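Local coordinates for acidocalcisomal pyrophosphatase (Trypanosoma brucei brucei, PDB 5CUY), which probably hydrolyses inorganic diphosphate to phosphate with the help of bound magnesium, as a soluble pyrophosphatase of the acidocalcisome, at residues D[270-275]-D[294-299]; D[312-317]-D[332-337]. The protein carries 1 engineered substitution. All coordinates share one frame; numbering follows the deposited sequence.

Contact 1 of 2, residues D[270-275]-D[294-299]; sequences YGAFPQ and PVDAVE
G271 and A297 face each other as the hydrogen-bonded pair of two antiparallel strands: G271 N reaches A297 O at 3.0 Å in a nearly straight bond, and A297 N returns to G271 O at 2.9 Å from above the carbonyl plane. A third backbone bond lies beyond the pair of A272 and D296, where F273 N gives its hydrogen to V295 O (3.1 Å), meeting that carbonyl almost head-on. CA-H...O contacts fill in between, among them D296 CA to G271 O at 3.3 Å.

These strands belong to the mixed sheet of the pyrophosphatase domain, and the pairing carries a metal ligand: D296, with D291 and D328, makes up the magnesium site. Y270, A272, D296 and V298 point to one face of the sheet. The phenol of Y270 reaches along the neighbouring strand, since CG lies anti to the backbone N (chi1 -175°), and brings OH to 3.4 Å from D296 CG, with ring and carboxylate planes only 26° apart. That hydroxyl is hydrogen-bonded to K330 NZ.

Among the apolar contacts, V298 CG2 lies at the edge of the Y270 ring, 4.0 Å from Y270 CD1, while A272 CB rests 4.1 Å from P294 CB. A297 CB is on the face away from Y270 and D296, and the F273 ring comes up to it, F273 CE2 being 3.6 Å from A297 CB. Further out that ring is bordered by V331 of strand 326-335, Y224 of strand 224-228 and I395 of helix 388-410.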
loop_
_atom_site.group_PDB
_atom_site.type_symbol
_atom_site.label_atom_id
_atom_site.label_comp_id
_atom_site.label_asym_id
_atom_site.label_seq_id
_atom_site.Cartn_x
_atom_site.Cartn_y
_atom_site.Cartn_z
ATOM N N TYR D 270 16.208 15.986 -1.704
ATOM C CA TYR D 270 17.596 16.090 -1.288
ATOM C C TYR D 270 17.684 17.051 -0.077
ATOM O O TYR D 270 17.107 18.160 -0.119
ATOM C CB TYR D 270 18.413 16.610 -2.470
ATOM C CG TYR D 270 19.877 16.664 -2.243
ATOM C CD1 TYR D 270 20.580 15.525 -1.922
ATOM C CD2 TYR D 270 20.560 17.870 -2.303
ATOM C CE1 TYR D 270 21.944 15.560 -1.652
ATOM C CE2 TYR D 270 21.916 17.932 -2.038
ATOM C CZ TYR D 270 22.608 16.765 -1.712
ATOM O OH TYR D 270 23.968 16.802 -1.474
ATOM N N GLY D 271 18.379 16.631 0.991
ATOM C CA GLY D 271 18.487 17.480 2.165
ATOM C C GLY D 271 19.592 17.100 3.139
ATOM O O GLY D 271 20.614 16.528 2.745
ATOM N N ALA D 272 19.386 17.399 4.414
ATOM C CA ALA D 272 20.388 17.117 5.420
ATOM C C ALA D 272 19.839 16.600 6.763
ATOM O O ALA D 272 18.630 16.716 7.066
ATOM C CB ALA D 272 21.181 18.351 5.659
ATOM N N PHE D 273 20.745 16.047 7.579
ATOM C CA PHE D 273 20.378 15.542 8.914
ATOM C C PHE D 273 20.741 16.553 9.964
ATOM O O PHE D 273 21.901 16.952 10.085
ATOM C CB PHE D 273 21.085 14.225 9.249
ATOM C CG PHE D 273 20.565 13.065 8.483
ATOM C CD1 PHE D 273 19.222 12.710 8.560
ATOM C CD2 PHE D 273 21.403 12.322 7.660
ATOM C CE1 PHE D 273 18.732 11.629 7.821
ATOM C CE2 PHE D 273 20.906 11.244 6.927
ATOM C CZ PHE D 273 19.571 10.912 7.018
ATOM N N PRO D 274 19.755 16.997 10.738
ATOM C CA PRO D 274 20.035 17.973 11.782
ATOM C C PRO D 274 21.027 17.387 12.772
ATOM O O PRO D 274 21.180 16.178 12.801
ATOM C CB PRO D 274 18.677 18.171 12.410
ATOM C CG PRO D 274 18.036 16.856 12.228
ATOM C CD PRO D 274 18.361 16.551 10.812
ATOM N N GLN D 275 21.699 18.249 13.551
ATOM C CA GLN D 275 22.648 17.854 14.604
ATOM C C GLN D 275 23.724 16.886 14.121
ATOM O O GLN D 275 24.026 15.866 14.799
ATOM C CB GLN D 275 21.885 17.226 15.798
ATOM C CG GLN D 275 20.707 18.104 16.284
ATOM C CD GLN D 275 19.866 17.523 17.458
ATOM O OE1 GLN D 275 19.694 16.307 17.595
ATOM N NE2 GLN D 275 19.302 18.413 18.269
ATOM N N PRO D 294 26.668 19.374 7.413
ATOM C CA PRO D 294 25.789 18.330 7.945
ATOM C C PRO D 294 25.777 17.251 6.873
ATOM O O PRO D 294 26.012 17.542 5.688
ATOM C CB PRO D 294 24.446 19.044 8.063
ATOM C CG PRO D 294 24.822 20.446 8.326
ATOM C CD PRO D 294 25.942 20.650 7.328
ATOM N N VAL D 295 25.517 16.010 7.261
ATOM C CA VAL D 295 25.554 14.952 6.284
ATOM C C VAL D 295 24.332 15.047 5.434
ATOM O O VAL D 295 23.241 15.355 5.919
ATOM C CB VAL D 295 25.632 13.551 6.932
ATOM C CG1 VAL D 295 26.240 13.649 8.305
ATOM C CG2 VAL D 295 24.265 12.897 6.968
ATOM N N ASP D 296 24.510 14.767 4.159
ATOM C CA ASP D 296 23.416 14.869 3.259
ATOM C C ASP D 296 22.550 13.627 3.138
ATOM O O ASP D 296 22.921 12.549 3.554
ATOM C CB ASP D 296 23.965 15.293 1.896
ATOM C CG ASP D 296 24.497 16.742 1.903
ATOM O OD1 ASP D 296 23.689 17.691 2.130
ATOM O OD2 ASP D 296 25.712 16.940 1.692
ATOM N N ALA D 297 21.349 13.772 2.617
ATOM C CA ALA D 297 20.571 12.580 2.408
ATOM C C ALA D 297 19.691 12.770 1.188
ATOM O O ALA D 297 19.465 13.882 0.716
ATOM C CB ALA D 297 19.761 12.213 3.611
ATOM N N VAL D 298 19.238 11.648 0.667
ATOM C CA VAL D 298 18.396 11.597 -0.490
ATOM C C VAL D 298 17.224 10.743 -0.047
ATOM O O VAL D 298 17.421 9.611 0.272
ATOM C CB VAL D 298 19.167 10.903 -1.617
ATOM C CG1 VAL D 298 18.418 11.000 -2.927
ATOM C CG2 VAL D 298 20.495 11.550 -1.760
ATOM N N GLU D 299 16.018 11.256 0.054
ATOM C CA GLU D 299 14.980 10.331 0.445
ATOM C C GLU D 299 14.199 10.008 -0.824
ATOM O O GLU D 299 13.719 10.869 -1.530
ATOM C CB GLU D 299 14.148 10.863 1.647
ATOM C CG GLU D 299 12.774 11.434 1.468
ATOM C CD GLU D 299 11.726 10.531 0.802
ATOM O OE1 GLU D 299 11.527 9.336 1.130
ATOM O OE2 GLU D 299 11.059 11.088 -0.079
#

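Contact 2 of 2, residues D[312-317]-D[332-337]; sequences AVKVLG and VCISHS
H336 lays its imidazole across the strand 312-317, crossing the side chain of K314 at about a right angle, with H336 CE1 3.8 Å from K314 CB. CG stands anti to the carbonyl carbon (chi1 -85°), which turns the ring back over the strand, and H336 CD2 comes within 3.4 Å of V313 O. The ring's NE2 has a partner in the backbone O of N222. K314 leads away from the pair, its chain bending at chi3 so that NZ is bonded to the carbonyls of C341 and L344. I334 shares the K314 face, and L316, at the bulge, leans its CD1 onto I334 CG2 at 3.5 Å, the two side chains meeting at a slant; L344 touches both.

Beneath them runs a beta hairpin of strands 310-323 and 326-335, interrupted by a classic beta bulge. L316 and G317 both face V332, and V332 O accepts from L316 N at 2.9 Å and from G317 N at 3.3 Å, both donors lying in the carbonyl plane. Toward A312, K314 and I334 exchange two backbone bonds, and H336 N closes the pairing on A312 O in a nearly straight bond (171°).

C333 and V315 point to the other face. C333 SG, set between its backbone N and carbonyl carbon, is met from the side by V313 CG2 at 3.8 Å, and E299 also lies on C333. V313 and V315 both touch Y224, and V315 reaches A391 and I395 of helix 388-410.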
loop_
_atom_site.group_PDB
_atom_site.type_symbol
_atom_site.label_atom_id
_atom_site.label_comp_id
_atom_site.label_asym_id
_atom_site.label_seq_id
_atom_site.Cartn_x
_atom_site.Cartn_y
_atom_site.Cartn_z
ATOM N N ALA D 312 10.217 12.593 9.009
ATOM C CA ALA D 312 10.783 11.442 9.693
ATOM C C ALA D 312 11.112 10.436 8.623
ATOM O O ALA D 312 10.240 10.057 7.805
ATOM C CB ALA D 312 9.769 10.850 10.655
ATOM N N VAL D 313 12.366 10.006 8.611
ATOM C CA VAL D 313 12.767 9.041 7.625
ATOM C C VAL D 313 13.441 7.813 8.240
ATOM O O VAL D 313 13.750 7.759 9.436
ATOM C CB VAL D 313 13.700 9.691 6.554
ATOM C CG1 VAL D 313 12.964 10.822 5.849
ATOM C CG2 VAL D 313 14.995 10.210 7.178
ATOM N N LYS D 314 13.620 6.811 7.396
ATOM C CA LYS D 314 14.272 5.575 7.777
ATOM C C LYS D 314 15.576 5.491 6.962
ATOM O O LYS D 314 15.575 5.719 5.752
ATOM C CB LYS D 314 13.347 4.413 7.466
ATOM C CG LYS D 314 13.930 3.089 7.884
ATOM C CD LYS D 314 12.878 2.003 7.852
ATOM C CE LYS D 314 12.562 1.551 6.458
ATOM N NZ LYS D 314 11.646 0.378 6.592
ATOM N N VAL D 315 16.695 5.226 7.631
ATOM C CA VAL D 315 17.959 5.168 6.921
ATOM C C VAL D 315 18.124 3.765 6.332
ATOM O O VAL D 315 17.737 2.778 6.972
ATOM C CB VAL D 315 19.113 5.591 7.853
ATOM C CG1 VAL D 315 20.507 5.272 7.242
ATOM C CG2 VAL D 315 18.998 7.098 8.089
ATOM N N LEU D 316 18.646 3.696 5.097
ATOM C CA LEU D 316 18.824 2.425 4.384
ATOM C C LEU D 316 20.238 2.140 3.912
ATOM O O LEU D 316 20.603 0.997 3.712
ATOM C CB LEU D 316 17.873 2.349 3.189
ATOM C CG LEU D 316 16.391 2.418 3.585
ATOM C CD1 LEU D 316 15.470 2.834 2.387
ATOM C CD2 LEU D 316 16.001 1.071 4.110
ATOM N N GLY D 317 21.056 3.151 3.749
ATOM C CA GLY D 317 22.384 2.872 3.279
ATOM C C GLY D 317 22.959 4.220 2.959
ATOM O O GLY D 317 22.288 5.232 3.133
ATOM N N VAL D 332 21.063 7.300 1.807
ATOM C CA VAL D 332 19.845 6.905 1.136
ATOM C C VAL D 332 18.868 6.585 2.223
ATOM O O VAL D 332 19.116 5.681 3.035
ATOM C CB VAL D 332 20.027 5.626 0.308
ATOM C CG1 VAL D 332 18.703 5.212 -0.357
ATOM C CG2 VAL D 332 21.083 5.838 -0.715
ATOM N N CYS D 333 17.752 7.286 2.247
ATOM C CA CYS D 333 16.735 7.040 3.265
ATOM C C CYS D 333 15.363 7.158 2.611
ATOM O O CYS D 333 15.257 7.459 1.420
ATOM C CB CYS D 333 16.819 8.094 4.349
ATOM S SG CYS D 333 16.366 9.772 3.699
ATOM N N ILE D 334 14.319 6.937 3.399
ATOM C CA ILE D 334 12.959 7.031 2.922
ATOM C C ILE D 334 11.984 7.418 4.038
ATOM O O ILE D 334 12.060 6.911 5.170
ATOM C CB ILE D 334 12.486 5.692 2.288
ATOM C CG1 ILE D 334 11.061 5.843 1.750
ATOM C CG2 ILE D 334 12.545 4.566 3.317
ATOM C CD1 ILE D 334 10.629 4.691 1.063
ATOM N N SER D 335 11.066 8.307 3.667
ATOM C CA SER D 335 10.013 8.864 4.498
ATOM C C SER D 335 9.156 7.757 5.087
ATOM O O SER D 335 8.744 6.867 4.387
ATOM C CB SER D 335 9.163 9.766 3.625
ATOM O OG SER D 335 7.913 10.042 4.195
ATOM N N HIS D 336 8.900 7.806 6.385
ATOM C CA HIS D 336 8.086 6.790 7.015
ATOM C C HIS D 336 6.642 6.826 6.474
ATOM O O HIS D 336 5.933 5.842 6.540
ATOM C CB HIS D 336 8.124 6.977 8.552
ATOM C CG HIS D 336 9.291 6.313 9.218
ATOM N ND1 HIS D 336 9.364 4.949 9.398
ATOM C CD2 HIS D 336 10.452 6.813 9.703
ATOM C CE1 HIS D 336 10.523 4.639 9.957
ATOM N NE2 HIS D 336 11.202 5.750 10.152
ATOM N N SER D 337 6.208 7.951 5.936
ATOM C CA SER D 337 4.861 8.052 5.365
ATOM C C SER D 337 4.637 7.361 3.996
ATOM O O SER D 337 3.500 7.212 3.547
ATOM C CB SER D 337 4.486 9.516 5.202
ATOM O OG SER D 337 4.090 10.055 6.451
#

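Overall arrangement
Following the chain from its N terminus, strand 269-272 comes first; contact 1 closes when 294-299 returns beside it, after an intervening stretch that holds the short strand 288-289 and also D291 and D293. Only then does strand 310-323 begin, and contact 2 closes a tighter loop, the hairpin with strand 326-335. The two closures lie in series, neither nested nor crossed. Their centres lie about 11 Å apart, and strand 296-299 pairs in parallel with 326-335: E299 OE1 probably accepts a hydrogen bond from S335 N, and V298 O from C333 N. Together they tie four strands of one sheet, with strand 224-228 bordering both 269-272 and 310-323 and helix 388-410 touching both contacts.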